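PDB 4GKR: neck and C-terminal motor domain of Kar3 from Candida glabrata, which probably hydrolyses ATP to drive movement along microtubules as a mitotic kinesin-14 of the Kar3 type, a motor known to associate with Vik1. Local coordinates for residues S243-H248 against L264-L269; K154-F159 against I205-L210; D89-E94 against D129-A134. All coordinates share one frame; numbering follows the deposited sequence.

Contact 1: S243-H248 against L264-L269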
ATOM      1  N   SER A 243      -3.986   5.119   6.752  1.00 31.15           N
ATOM      2  CA  SER A 243      -5.291   5.004   6.138  1.00 31.93           C
ATOM      3  C   SER A 243      -5.359   3.659   5.484  1.00 31.22           C
ATOM      4  O   SER A 243      -4.577   3.372   4.570  1.00 30.29           O
ATOM      5  CB  SER A 243      -5.480   6.090   5.094  1.00 32.93           C
ATOM      6  OG  SER A 243      -5.783   7.302   5.740  1.00 35.42           O
ATOM      7  N   ILE A 244      -6.288   2.828   5.948  1.00 30.88           N
ATOM      8  CA  ILE A 244      -6.403   1.488   5.412  1.00 29.60           C
ATOM      9  C   ILE A 244      -7.734   1.260   4.707  1.00 29.83           C
ATOM     10  O   ILE A 244      -8.808   1.432   5.283  1.00 30.43           O
ATOM     11  CB  ILE A 244      -6.156   0.447   6.508  1.00 30.33           C
ATOM     12  CG1 ILE A 244      -4.817   0.727   7.173  1.00 29.92           C
ATOM     13  CG2 ILE A 244      -6.087  -0.949   5.905  1.00 30.98           C
ATOM     14  CD1 ILE A 244      -4.822   0.477   8.654  1.00 31.30           C
ATOM     15  N   PHE A 245      -7.650   0.876   3.445  1.00 28.94           N
ATOM     16  CA  PHE A 245      -8.818   0.456   2.709  1.00 29.59           C
ATOM     17  C   PHE A 245      -8.805  -1.070   2.612  1.00 29.26           C
ATOM     18  O   PHE A 245      -7.847  -1.650   2.128  1.00 29.28           O
ATOM     19  CB  PHE A 245      -8.805   1.102   1.340  1.00 30.66           C
ATOM     20  CG  PHE A 245     -10.149   1.164   0.699  1.00 33.17           C
ATOM     21  CD1 PHE A 245     -10.606   0.111  -0.103  1.00 34.05           C
ATOM     22  CD2 PHE A 245     -10.969   2.264   0.891  1.00 34.71           C
ATOM     23  CE1 PHE A 245     -11.862   0.152  -0.697  1.00 34.81           C
ATOM     24  CE2 PHE A 245     -12.229   2.308   0.300  1.00 37.72           C
ATOM     25  CZ  PHE A 245     -12.672   1.250  -0.503  1.00 36.87           C
ATOM     26  N   ILE A 246      -9.838  -1.733   3.112  1.00 30.18           N
ATOM     27  CA  ILE A 246      -9.849  -3.192   3.114  1.00 30.04           C
ATOM     28  C   ILE A 246     -10.935  -3.663   2.169  1.00 31.52           C
ATOM     29  O   ILE A 246     -12.091  -3.270   2.310  1.00 33.07           O
ATOM     30  CB  ILE A 246     -10.124  -3.791   4.509  1.00 31.13           C
ATOM     31  CG1 ILE A 246      -9.142  -3.255   5.546  1.00 31.89           C
ATOM     32  CG2 ILE A 246     -10.000  -5.304   4.465  1.00 31.05           C
ATOM     33  CD1 ILE A 246      -9.309  -3.866   6.930  1.00 32.69           C
ATOM     34  N   ILE A 247     -10.562  -4.490   1.200  1.00 30.82           N
ATOM     35  CA  ILE A 247     -11.531  -5.108   0.313  1.00 31.85           C
ATOM     36  C   ILE A 247     -11.586  -6.612   0.580  1.00 32.29           C
ATOM     37  O   ILE A 247     -10.571  -7.285   0.595  1.00 30.57           O
ATOM     38  CB  ILE A 247     -11.155  -4.855  -1.151  1.00 31.53           C
ATOM     39  CG1 ILE A 247     -10.855  -3.368  -1.348  1.00 31.63           C
ATOM     40  CG2 ILE A 247     -12.241  -5.378  -2.084  1.00 31.74           C
ATOM     41  CD1 ILE A 247     -10.152  -3.036  -2.652  1.00 31.90           C
ATOM     42  N   HIS A 248     -12.780  -7.122   0.812  1.00 34.70           N
ATOM     43  CA  HIS A 248     -12.988  -8.534   0.980  1.00 37.00           C
ATOM     44  C   HIS A 248     -13.615  -9.049  -0.285  1.00 39.30           C
ATOM     45  O   HIS A 248     -14.589  -8.454  -0.798  1.00 40.00           O
ATOM     46  CB  HIS A 248     -13.912  -8.790   2.158  1.00 39.72           C
ATOM     47  CG  HIS A 248     -13.299  -8.486   3.504  1.00 42.25           C
ATOM     48  ND1 HIS A 248     -12.907  -9.453   4.360  1.00 44.65           N
ATOM     49  CD2 HIS A 248     -13.042  -7.275   4.141  1.00 43.03           C
ATOM     50  CE1 HIS A 248     -12.421  -8.894   5.484  1.00 44.20           C
ATOM     51  NE2 HIS A 248     -12.500  -7.561   5.349  1.00 44.30           N
ATOM     52  N   LEU A 264      -7.597  -7.672   0.134  1.00 31.11           N
ATOM     53  CA  LEU A 264      -6.608  -6.715  -0.352  1.00 30.08           C
ATOM     54  C   LEU A 264      -6.563  -5.590   0.652  1.00 29.27           C
ATOM     55  O   LEU A 264      -7.598  -5.038   0.991  1.00 30.76           O
ATOM     56  CB  LEU A 264      -7.003  -6.129  -1.698  1.00 30.46           C
ATOM     57  CG  LEU A 264      -7.165  -7.075  -2.878  1.00 34.13           C
ATOM     58  CD1 LEU A 264      -8.630  -7.395  -3.113  1.00 35.58           C
ATOM     59  CD2 LEU A 264      -6.599  -6.446  -4.131  1.00 35.27           C
ATOM     60  N   ASN A 265      -5.386  -5.235   1.138  1.00 27.82           N
ATOM     61  CA  ASN A 265      -5.305  -4.145   2.094  1.00 27.28           C
ATOM     62  C   ASN A 265      -4.509  -3.051   1.455  1.00 26.70           C
ATOM     63  O   ASN A 265      -3.336  -3.250   1.187  1.00 27.72           O
ATOM     64  CB  ASN A 265      -4.610  -4.587   3.377  1.00 27.20           C
ATOM     65  CG  ASN A 265      -5.227  -5.821   3.970  1.00 28.62           C
ATOM     66  OD1 ASN A 265      -6.116  -5.740   4.811  1.00 30.48           O
ATOM     67  ND2 ASN A 265      -4.781  -6.977   3.514  1.00 29.62           N
ATOM     68  N   LEU A 266      -5.133  -1.910   1.186  1.00 25.51           N
ATOM     69  CA  LEU A 266      -4.434  -0.851   0.499  1.00 25.37           C
ATOM     70  C   LEU A 266      -4.161   0.172   1.536  1.00 25.42           C
ATOM     71  O   LEU A 266      -5.088   0.755   2.077  1.00 26.68           O
ATOM     72  CB  LEU A 266      -5.260  -0.308  -0.668  1.00 25.86           C
ATOM     73  CG  LEU A 266      -5.732  -1.479  -1.548  1.00 26.45           C
ATOM     74  CD1 LEU A 266      -6.952  -1.144  -2.370  1.00 27.53           C
ATOM     75  CD2 LEU A 266      -4.618  -2.030  -2.425  1.00 26.69           C
ATOM     76  N   VAL A 267      -2.882   0.362   1.841  1.00 25.28           N
ATOM     77  CA  VAL A 267      -2.478   1.148   2.999  1.00 26.32           C
ATOM     78  C   VAL A 267      -1.688   2.406   2.626  1.00 27.68           C
ATOM     79  O   VAL A 267      -0.752   2.358   1.857  1.00 29.22           O
ATOM     80  CB  VAL A 267      -1.701   0.270   4.006  1.00 26.34           C
ATOM     81  CG1 VAL A 267      -1.364   1.049   5.270  1.00 26.55           C
ATOM     82  CG2 VAL A 267      -2.518  -0.964   4.377  1.00 26.15           C
ATOM     83  N   ASP A 268      -2.092   3.531   3.189  1.00 30.00           N
ATOM     84  CA  ASP A 268      -1.474   4.833   2.993  1.00 31.32           C
ATOM     85  C   ASP A 268      -0.912   5.197   4.375  1.00 29.57           C
ATOM     86  O   ASP A 268      -1.658   5.599   5.257  1.00 31.23           O
ATOM     87  CB  ASP A 268      -2.597   5.799   2.536  1.00 38.06           C
ATOM     88  CG  ASP A 268      -2.174   7.281   2.498  1.00 47.33           C
ATOM     89  OD1 ASP A 268      -0.962   7.572   2.627  1.00 54.19           O
ATOM     90  OD2 ASP A 268      -3.061   8.179   2.325  1.00 52.11           O
ATOM     91  N   LEU A 269       0.388   5.038   4.587  1.00 26.89           N
ATOM     92  CA  LEU A 269       0.955   5.141   5.941  1.00 25.77           C
ATOM     93  C   LEU A 269       1.116   6.558   6.484  1.00 26.75           C
ATOM     94  O   LEU A 269       1.084   7.538   5.741  1.00 27.28           O
ATOM     95  CB  LEU A 269       2.283   4.380   6.027  1.00 24.88           C
ATOM     96  CG  LEU A 269       2.200   2.844   5.882  1.00 24.30           C
ATOM     97  CD1 LEU A 269       3.541   2.171   5.592  1.00 24.41           C
ATOM     98  CD2 LEU A 269       1.582   2.209   7.110  1.00 23.80           C
TER
HETATM   99  O   HOH W   1      -2.614   8.353   5.408  1.00 39.31           O
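The carbonyl O of D268 accepts the backbone N-H of S243, with N to O at 2.8 Å. Water 1 lies 2.9 Å from the same D268 O and appears to donate to it. In return D268 N gives its proton to S243 O, again at 2.8 Å. F245 and L266 form a second reciprocal pair, I247 and L264 a third. The F245 N to L266 O bond is almost straight, 176° at the hydrogen. Between these pairs I244 faces V267 and I246 faces N265 in non-hydrogen-bonded positions. The segments belong to a beta hairpin in the central sheet of the kinesin motor domain. Strand 264-268 runs into switch II, whose DLAGSE sequence starts at D268. The D268 side chain lies close to the magnesium ion, and its OD2 is hydrogen-bonded to T121 of the P-loop. On one face I244 and V267 lie side by side, CG2 to CG2 at 3.9 Å. I246 CG2 rests 3.9 Å from N265 OD1, while N265 ND2 turns to the carbonyl of V108. Helix 321-326 covers this face. On the other face I247 CD1 meets L266 CD1 at 3.7 Å. A chi1 of -159° swings the F245 ring away from strand 264-268. There it meets F159 of strand 152-163 and I136 of helix 131-147.

Contact 2: K154-F159 against I205-L210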
ATOM      1  N   LYS A 154     -19.017 -11.718  -4.072  1.00 43.82           N
ATOM      2  CA  LYS A 154     -19.413 -10.603  -3.205  1.00 43.99           C
ATOM      3  C   LYS A 154     -18.178  -9.760  -2.893  1.00 42.19           C
ATOM      4  O   LYS A 154     -17.129 -10.289  -2.510  1.00 39.84           O
ATOM      5  CB  LYS A 154     -20.059 -11.094  -1.907  1.00 44.52           C
ATOM      6  CG  LYS A 154     -21.196 -10.217  -1.402  1.00 45.70           C
ATOM      7  N   VAL A 155     -18.311  -8.454  -3.098  1.00 42.83           N
ATOM      8  CA  VAL A 155     -17.257  -7.506  -2.806  1.00 41.79           C
ATOM      9  C   VAL A 155     -17.740  -6.597  -1.692  1.00 43.38           C
ATOM     10  O   VAL A 155     -18.749  -5.910  -1.842  1.00 47.06           O
ATOM     11  CB  VAL A 155     -16.921  -6.620  -4.025  1.00 41.18           C
ATOM     12  CG1 VAL A 155     -15.738  -5.714  -3.715  1.00 39.45           C
ATOM     13  CG2 VAL A 155     -16.584  -7.465  -5.229  1.00 41.44           C
ATOM     14  N   SER A 156     -17.035  -6.591  -0.574  1.00 42.73           N
ATOM     15  CA  SER A 156     -17.303  -5.595   0.450  1.00 44.13           C
ATOM     16  C   SER A 156     -16.025  -4.879   0.838  1.00 43.11           C
ATOM     17  O   SER A 156     -14.923  -5.343   0.545  1.00 42.23           O
ATOM     18  CB  SER A 156     -17.974  -6.215   1.672  1.00 45.79           C
ATOM     19  OG  SER A 156     -17.372  -7.448   2.004  1.00 46.37           O
ATOM     20  N   CYS A 157     -16.173  -3.726   1.471  1.00 43.92           N
ATOM     21  CA  CYS A 157     -15.015  -2.985   1.904  1.00 42.05           C
ATOM     22  C   CYS A 157     -15.236  -2.242   3.208  1.00 40.50           C
ATOM     23  O   CYS A 157     -16.363  -2.042   3.649  1.00 40.44           O
ATOM     24  CB  CYS A 157     -14.568  -2.020   0.812  1.00 43.90           C
ATOM     25  SG  CYS A 157     -15.588  -0.535   0.722  1.00 52.78           S
ATOM     26  N   GLU A 158     -14.118  -1.852   3.802  1.00 38.38           N
ATOM     27  CA  GLU A 158     -14.060  -1.057   4.999  1.00 38.46           C
ATOM     28  C   GLU A 158     -12.945  -0.063   4.787  1.00 36.02           C
ATOM     29  O   GLU A 158     -11.966  -0.350   4.099  1.00 35.00           O
ATOM     30  CB  GLU A 158     -13.760  -1.931   6.215  1.00 41.23           C
ATOM     31  CG  GLU A 158     -14.936  -2.767   6.675  1.00 48.17           C
ATOM     32  CD  GLU A 158     -14.581  -4.227   6.938  1.00 54.79           C
ATOM     33  OE1 GLU A 158     -13.369  -4.571   6.956  1.00 58.07           O
ATOM     34  OE2 GLU A 158     -15.526  -5.040   7.129  1.00 59.30           O
ATOM     35  N   PHE A 159     -13.092   1.111   5.388  1.00 35.83           N
ATOM     36  CA  PHE A 159     -12.151   2.184   5.213  1.00 33.73           C
ATOM     37  C   PHE A 159     -11.885   2.775   6.580  1.00 34.30           C
ATOM     38  O   PHE A 159     -12.754   3.428   7.165  1.00 37.01           O
ATOM     39  CB  PHE A 159     -12.716   3.217   4.243  1.00 34.74           C
ATOM     40  CG  PHE A 159     -11.704   4.207   3.736  1.00 35.03           C
ATOM     41  CD1 PHE A 159     -10.345   3.920   3.743  1.00 33.48           C
ATOM     42  CD2 PHE A 159     -12.116   5.428   3.238  1.00 36.72           C
ATOM     43  CE1 PHE A 159      -9.422   4.824   3.270  1.00 33.66           C
ATOM     44  CE2 PHE A 159     -11.197   6.344   2.766  1.00 37.01           C
ATOM     45  CZ  PHE A 159      -9.843   6.044   2.785  1.00 34.91           C
ATOM     46  N   ILE A 205     -17.571  -1.597  12.768  1.00 46.25           N
ATOM     47  CA  ILE A 205     -17.090  -0.897  11.586  1.00 45.42           C
ATOM     48  C   ILE A 205     -18.145  -1.064  10.511  1.00 46.96           C
ATOM     49  O   ILE A 205     -18.660  -2.169  10.328  1.00 47.95           O
ATOM     50  CB  ILE A 205     -15.703  -1.426  11.166  1.00 42.66           C
ATOM     51  CG1 ILE A 205     -14.646  -0.937  12.152  1.00 43.24           C
ATOM     52  CG2 ILE A 205     -15.292  -0.952   9.793  1.00 42.17           C
ATOM     53  CD1 ILE A 205     -14.441   0.558  12.198  1.00 43.10           C
ATOM     54  N   THR A 206     -18.520   0.028   9.845  1.00 48.55           N
ATOM     55  CA  THR A 206     -19.483  -0.112   8.763  1.00 52.30           C
ATOM     56  C   THR A 206     -18.798  -0.736   7.576  1.00 51.71           C
ATOM     57  O   THR A 206     -17.779  -0.252   7.068  1.00 49.20           O
ATOM     58  CB  THR A 206     -20.295   1.159   8.387  1.00 54.59           C
ATOM     59  OG1 THR A 206     -19.446   2.306   8.345  1.00 53.04           O
ATOM     60  CG2 THR A 206     -21.469   1.387   9.393  1.00 57.96           C
ATOM     61  N   THR A 207     -19.330  -1.882   7.199  1.00 54.93           N
ATOM     62  CA  THR A 207     -18.850  -2.564   6.031  1.00 56.59           C
ATOM     63  C   THR A 207     -19.861  -2.263   4.940  1.00 57.29           C
ATOM     64  O   THR A 207     -21.063  -2.542   5.060  1.00 60.44           O
ATOM     65  CB  THR A 207     -18.556  -4.071   6.289  1.00 57.58           C
ATOM     66  OG1 THR A 207     -18.625  -4.821   5.063  1.00 56.71           O
ATOM     67  CG2 THR A 207     -19.516  -4.661   7.333  1.00 61.62           C
ATOM     68  N   CYS A 208     -19.350  -1.615   3.909  1.00 55.52           N
ATOM     69  CA  CYS A 208     -20.120  -1.250   2.761  1.00 57.31           C
ATOM     70  C   CYS A 208     -20.029  -2.359   1.701  1.00 55.58           C
ATOM     71  O   CYS A 208     -18.932  -2.756   1.301  1.00 54.24           O
ATOM     72  CB  CYS A 208     -19.580   0.072   2.243  1.00 59.53           C
ATOM     73  SG  CYS A 208     -20.152   0.521   0.600  1.00 75.07           S
ATOM     74  N   VAL A 209     -21.184  -2.879   1.285  1.00 56.54           N
ATOM     75  CA  VAL A 209     -21.269  -3.855   0.193  1.00 56.13           C
ATOM     76  C   VAL A 209     -21.194  -3.136  -1.159  1.00 56.72           C
ATOM     77  O   VAL A 209     -22.060  -2.317  -1.473  1.00 59.55           O
ATOM     78  CB  VAL A 209     -22.576  -4.674   0.260  1.00 58.14           C
ATOM     79  CG1 VAL A 209     -22.780  -5.461  -1.027  1.00 58.41           C
ATOM     80  CG2 VAL A 209     -22.579  -5.605   1.467  1.00 57.70           C
ATOM     81  N   LEU A 210     -20.163  -3.437  -1.948  1.00 55.51           N
ATOM     82  CA  LEU A 210     -20.007  -2.851  -3.291  1.00 55.95           C
ATOM     83  C   LEU A 210     -20.843  -3.613  -4.329  1.00 59.34           C
ATOM     84  O   LEU A 210     -20.396  -4.602  -4.919  1.00 60.72           O
ATOM     85  CB  LEU A 210     -18.529  -2.757  -3.682  1.00 51.67           C
ATOM     86  CG  LEU A 210     -17.662  -1.919  -2.728  1.00 50.41           C
ATOM     87  CD1 LEU A 210     -16.192  -1.991  -3.100  1.00 48.91           C
ATOM     88  CD2 LEU A 210     -18.096  -0.464  -2.666  1.00 51.21           C
TER
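The flat carboxylate of E158 lies alongside T207, and the two side chains point the same way. Its OE2 comes 3.3 Å from T207 CB, a contact with carbon. T207 OG1 lies 3.7 Å from both E158 OE2 and S156 CB. I205 meets the E158 side chain lower down, with I205 CG2 3.6 Å from E158 CG. E158 CG stands anti to the carbonyl carbon (chi1 -75°), and the chain then bends at chi2. The bend carries the carboxylate past I205 to T207. In the fold, short strand 208-209 adds itself to strand 152-163 of the central motor-domain sheet. Strand 242-252 pairs with the other side of 152-163, where the backbones of H248 and S156 are probably hydrogen-bonded. The pairing with 208-209 is antiparallel. C157 N donates to C208 O at 2.9 Å, and C208 N returns a bond to C157 O at 3.0 Å. Farther along, L210 N donates to V155 O at 2.9 Å, with 144° at the hydrogen. S156 and V209 form the non-hydrogen-bonded pair between these bonds. On the buried side L210 slants across V155, bringing its CD1 3.8 Å from V155 CG1. The same L210 CD1 is 4.1 Å from C157 SG. V216 of helix 213-222 also packs against L210, and V219 of that helix touches C208.

Contact 3: D89-E94 against D129-A134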
ATOM      1  N   ASP A  89      -1.800   5.726 -14.099  1.00 51.90           N
ATOM      2  CA  ASP A  89      -2.233   4.686 -15.032  1.00 54.71           C
ATOM      3  C   ASP A  89      -1.117   3.742 -15.440  1.00 52.90           C
ATOM      4  O   ASP A  89      -1.329   2.538 -15.517  1.00 52.54           O
ATOM      5  CB  ASP A  89      -2.903   5.297 -16.260  1.00 60.73           C
ATOM      6  CG  ASP A  89      -4.296   5.824 -15.953  1.00 65.32           C
ATOM      7  OD1 ASP A  89      -5.012   5.187 -15.135  1.00 65.23           O
ATOM      8  OD2 ASP A  89      -4.672   6.882 -16.518  1.00 69.49           O
ATOM      9  N   GLU A  90       0.069   4.285 -15.678  1.00 52.42           N
ATOM     10  CA  GLU A  90       1.208   3.463 -16.057  1.00 53.09           C
ATOM     11  C   GLU A  90       1.609   2.586 -14.879  1.00 49.60           C
ATOM     12  O   GLU A  90       1.899   1.401 -15.036  1.00 50.64           O
ATOM     13  CB  GLU A  90       2.383   4.335 -16.540  1.00 56.41           C
ATOM     14  N   ILE A  91       1.582   3.175 -13.694  1.00 46.35           N
ATOM     15  CA  ILE A  91       1.907   2.468 -12.472  1.00 43.14           C
ATOM     16  C   ILE A  91       0.956   1.307 -12.184  1.00 41.70           C
ATOM     17  O   ILE A  91       1.378   0.282 -11.654  1.00 41.72           O
ATOM     18  CB  ILE A  91       2.020   3.443 -11.288  1.00 41.69           C
ATOM     19  CG1 ILE A  91       3.397   4.114 -11.341  1.00 42.09           C
ATOM     20  CG2 ILE A  91       1.807   2.727  -9.961  1.00 39.93           C
ATOM     21  CD1 ILE A  91       3.642   5.137 -10.263  1.00 41.13           C
ATOM     22  N   PHE A  92      -0.314   1.443 -12.545  1.00 40.91           N
ATOM     23  CA  PHE A  92      -1.232   0.331 -12.319  1.00 39.40           C
ATOM     24  C   PHE A  92      -0.969  -0.895 -13.202  1.00 40.92           C
ATOM     25  O   PHE A  92      -1.240  -2.028 -12.784  1.00 40.07           O
ATOM     26  CB  PHE A  92      -2.702   0.744 -12.390  1.00 38.01           C
ATOM     27  CG  PHE A  92      -3.618  -0.278 -11.795  1.00 36.41           C
ATOM     28  CD1 PHE A  92      -3.736  -0.398 -10.408  1.00 34.42           C
ATOM     29  CD2 PHE A  92      -4.306  -1.171 -12.602  1.00 36.73           C
ATOM     30  CE1 PHE A  92      -4.555  -1.360  -9.836  1.00 33.32           C
ATOM     31  CE2 PHE A  92      -5.113  -2.151 -12.031  1.00 36.31           C
ATOM     32  CZ  PHE A  92      -5.245  -2.237 -10.648  1.00 34.37           C
ATOM     33  N   LYS A  93      -0.440  -0.675 -14.408  1.00 43.56           N
ATOM     34  CA  LYS A  93      -0.101  -1.787 -15.311  1.00 45.74           C
ATOM     35  C   LYS A  93       0.841  -2.761 -14.594  1.00 45.50           C
ATOM     36  O   LYS A  93       0.664  -3.972 -14.686  1.00 47.18           O
ATOM     37  CB  LYS A  93       0.503  -1.281 -16.631  1.00 47.17           C
ATOM     38  N   GLU A  94       1.789  -2.210 -13.832  1.00 44.90           N
ATOM     39  CA  GLU A  94       2.760  -2.975 -13.043  1.00 44.99           C
ATOM     40  C   GLU A  94       2.267  -3.407 -11.644  1.00 43.74           C
ATOM     41  O   GLU A  94       3.050  -3.907 -10.849  1.00 46.54           O
ATOM     42  CB  GLU A  94       4.084  -2.193 -12.934  1.00 44.60           C
ATOM     43  N   ASP A 129      -7.516   7.422 -10.874  1.00 53.52           N
ATOM     44  CA  ASP A 129      -6.146   7.017 -11.171  1.00 51.44           C
ATOM     45  C   ASP A 129      -5.483   6.180 -10.049  1.00 45.37           C
ATOM     46  O   ASP A 129      -4.686   5.280 -10.325  1.00 43.83           O
ATOM     47  CB  ASP A 129      -5.309   8.279 -11.452  1.00 56.94           C
ATOM     48  CG  ASP A 129      -5.257   8.653 -12.945  1.00 66.91           C
ATOM     49  OD1 ASP A 129      -4.542   7.966 -13.714  1.00 71.76           O
ATOM     50  OD2 ASP A 129      -5.893   9.657 -13.358  1.00 72.21           O
ATOM     51  N   GLY A 130      -5.801   6.478  -8.792  1.00 40.33           N
ATOM     52  CA  GLY A 130      -5.037   5.935  -7.667  1.00 36.29           C
ATOM     53  C   GLY A 130      -5.184   4.435  -7.475  1.00 33.85           C
ATOM     54  O   GLY A 130      -6.121   3.827  -7.979  1.00 33.50           O
ATOM     55  N   ILE A 131      -4.262   3.833  -6.735  1.00 31.27           N
ATOM     56  CA  ILE A 131      -4.324   2.394  -6.476  1.00 30.57           C
ATOM     57  C   ILE A 131      -5.723   1.925  -6.020  1.00 31.06           C
ATOM     58  O   ILE A 131      -6.238   0.935  -6.545  1.00 31.96           O
ATOM     59  CB  ILE A 131      -3.222   1.927  -5.497  1.00 29.59           C
ATOM     60  CG1 ILE A 131      -1.819   2.246  -6.046  1.00 30.48           C
ATOM     61  CG2 ILE A 131      -3.342   0.441  -5.190  1.00 28.52           C
ATOM     62  CD1 ILE A 131      -1.608   1.896  -7.506  1.00 31.31           C
ATOM     63  N   VAL A 132      -6.355   2.636  -5.085  1.00 30.35           N
ATOM     64  CA  VAL A 132      -7.685   2.219  -4.599  1.00 29.94           C
ATOM     65  C   VAL A 132      -8.775   2.239  -5.701  1.00 31.40           C
ATOM     66  O   VAL A 132      -9.328   1.189  -6.035  1.00 32.64           O
ATOM     67  CB  VAL A 132      -8.112   2.978  -3.317  1.00 29.36           C
ATOM     68  CG1 VAL A 132      -9.590   2.772  -3.020  1.00 29.82           C
ATOM     69  CG2 VAL A 132      -7.246   2.567  -2.138  1.00 26.46           C
ATOM     70  N   PRO A 133      -9.079   3.407  -6.296  1.00 32.13           N
ATOM     71  CA  PRO A 133     -10.074   3.301  -7.390  1.00 33.09           C
ATOM     72  C   PRO A 133      -9.664   2.355  -8.530  1.00 33.47           C
ATOM     73  O   PRO A 133     -10.510   1.650  -9.064  1.00 34.90           O
ATOM     74  CB  PRO A 133     -10.215   4.731  -7.902  1.00 33.40           C
ATOM     75  CG  PRO A 133      -9.063   5.474  -7.340  1.00 33.02           C
ATOM     76  CD  PRO A 133      -8.694   4.806  -6.042  1.00 31.76           C
ATOM     77  N   ALA A 134      -8.387   2.313  -8.887  1.00 32.96           N
ATOM     78  CA  ALA A 134      -7.938   1.420  -9.958  1.00 33.65           C
ATOM     79  C   ALA A 134      -8.133  -0.055  -9.580  1.00 33.37           C
ATOM     80  O   ALA A 134      -8.592  -0.857 -10.397  1.00 35.09           O
ATOM     81  CB  ALA A 134      -6.488   1.686 -10.300  1.00 32.88           C
TER
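Two helices of the kinesin motor domain meet here near the nucleotide site. One is the short helix 88-93. The other is the start of helix 131-147, which closely follows the helix 120-125 that continues from the P-loop. F92 carries the apolar part. Its ring receives the methyl of A134 over one face: A134 CB is 3.7 Å from the ring centroid and 22° off the ring normal, a CH-pi contact. The methyl is displaced toward the CD1 and CE1 rim, with F92 CD1 at 3.5 Å. With chi1 near 180° (-164°), the F92 ring extends across to helix 131-147. I131 approaches at the ring edge, near its plane, where its CD1 is 4.3 Å from F92 CD1. The same I131 CD1 also meets I91 CG2 at 4.3 Å, so one methyl touches both I91 and F92. H138, one turn beyond A134, meets the F92 ring edge-to-face. G130 takes the N-cap position of helix 131-147, and its carbonyl O accepts A134 N at 2.9 Å. This bond belongs to the first turn, which presents I131 and A134 together to F92. I131 and V132 also pack on L266 of strand 259-268, tying the turn to the central sheet. At the more exposed end, the D89 and D129 side chains cross at about a right angle, their carboxylate planes 41° apart. D89 OD2 is modelled 3.0 Å from D129 OD1, though at this resolution so short a distance carries little weight. Two neighbouring acidic groups would probably disfavour each other's charge. The cohesion between the segments therefore comes from carbon packing around F92, and the acidic pair probably adds none.

Overall arrangement
Contact 1 is the buried one, in the central sheet and reaching the magnesium site at one end. Contact 2 extends the same sheet outward and is only partly buried. The two share a border: strands 242-252 and 152-163 are neighbours, and I246 N probably bonds to E158 O. Both rest on backbone hydrogen bonds, three reciprocal pairs in contact 1 and three bonds in contact 2. Contact 3, also partly buried, joins helices mainly by side chains, without hydrogen bonds between the segments. It touches contact 1, where V132 also packs on F245. It does not touch contact 2, although helix 131-147 is followed in the chain by strand 152-163.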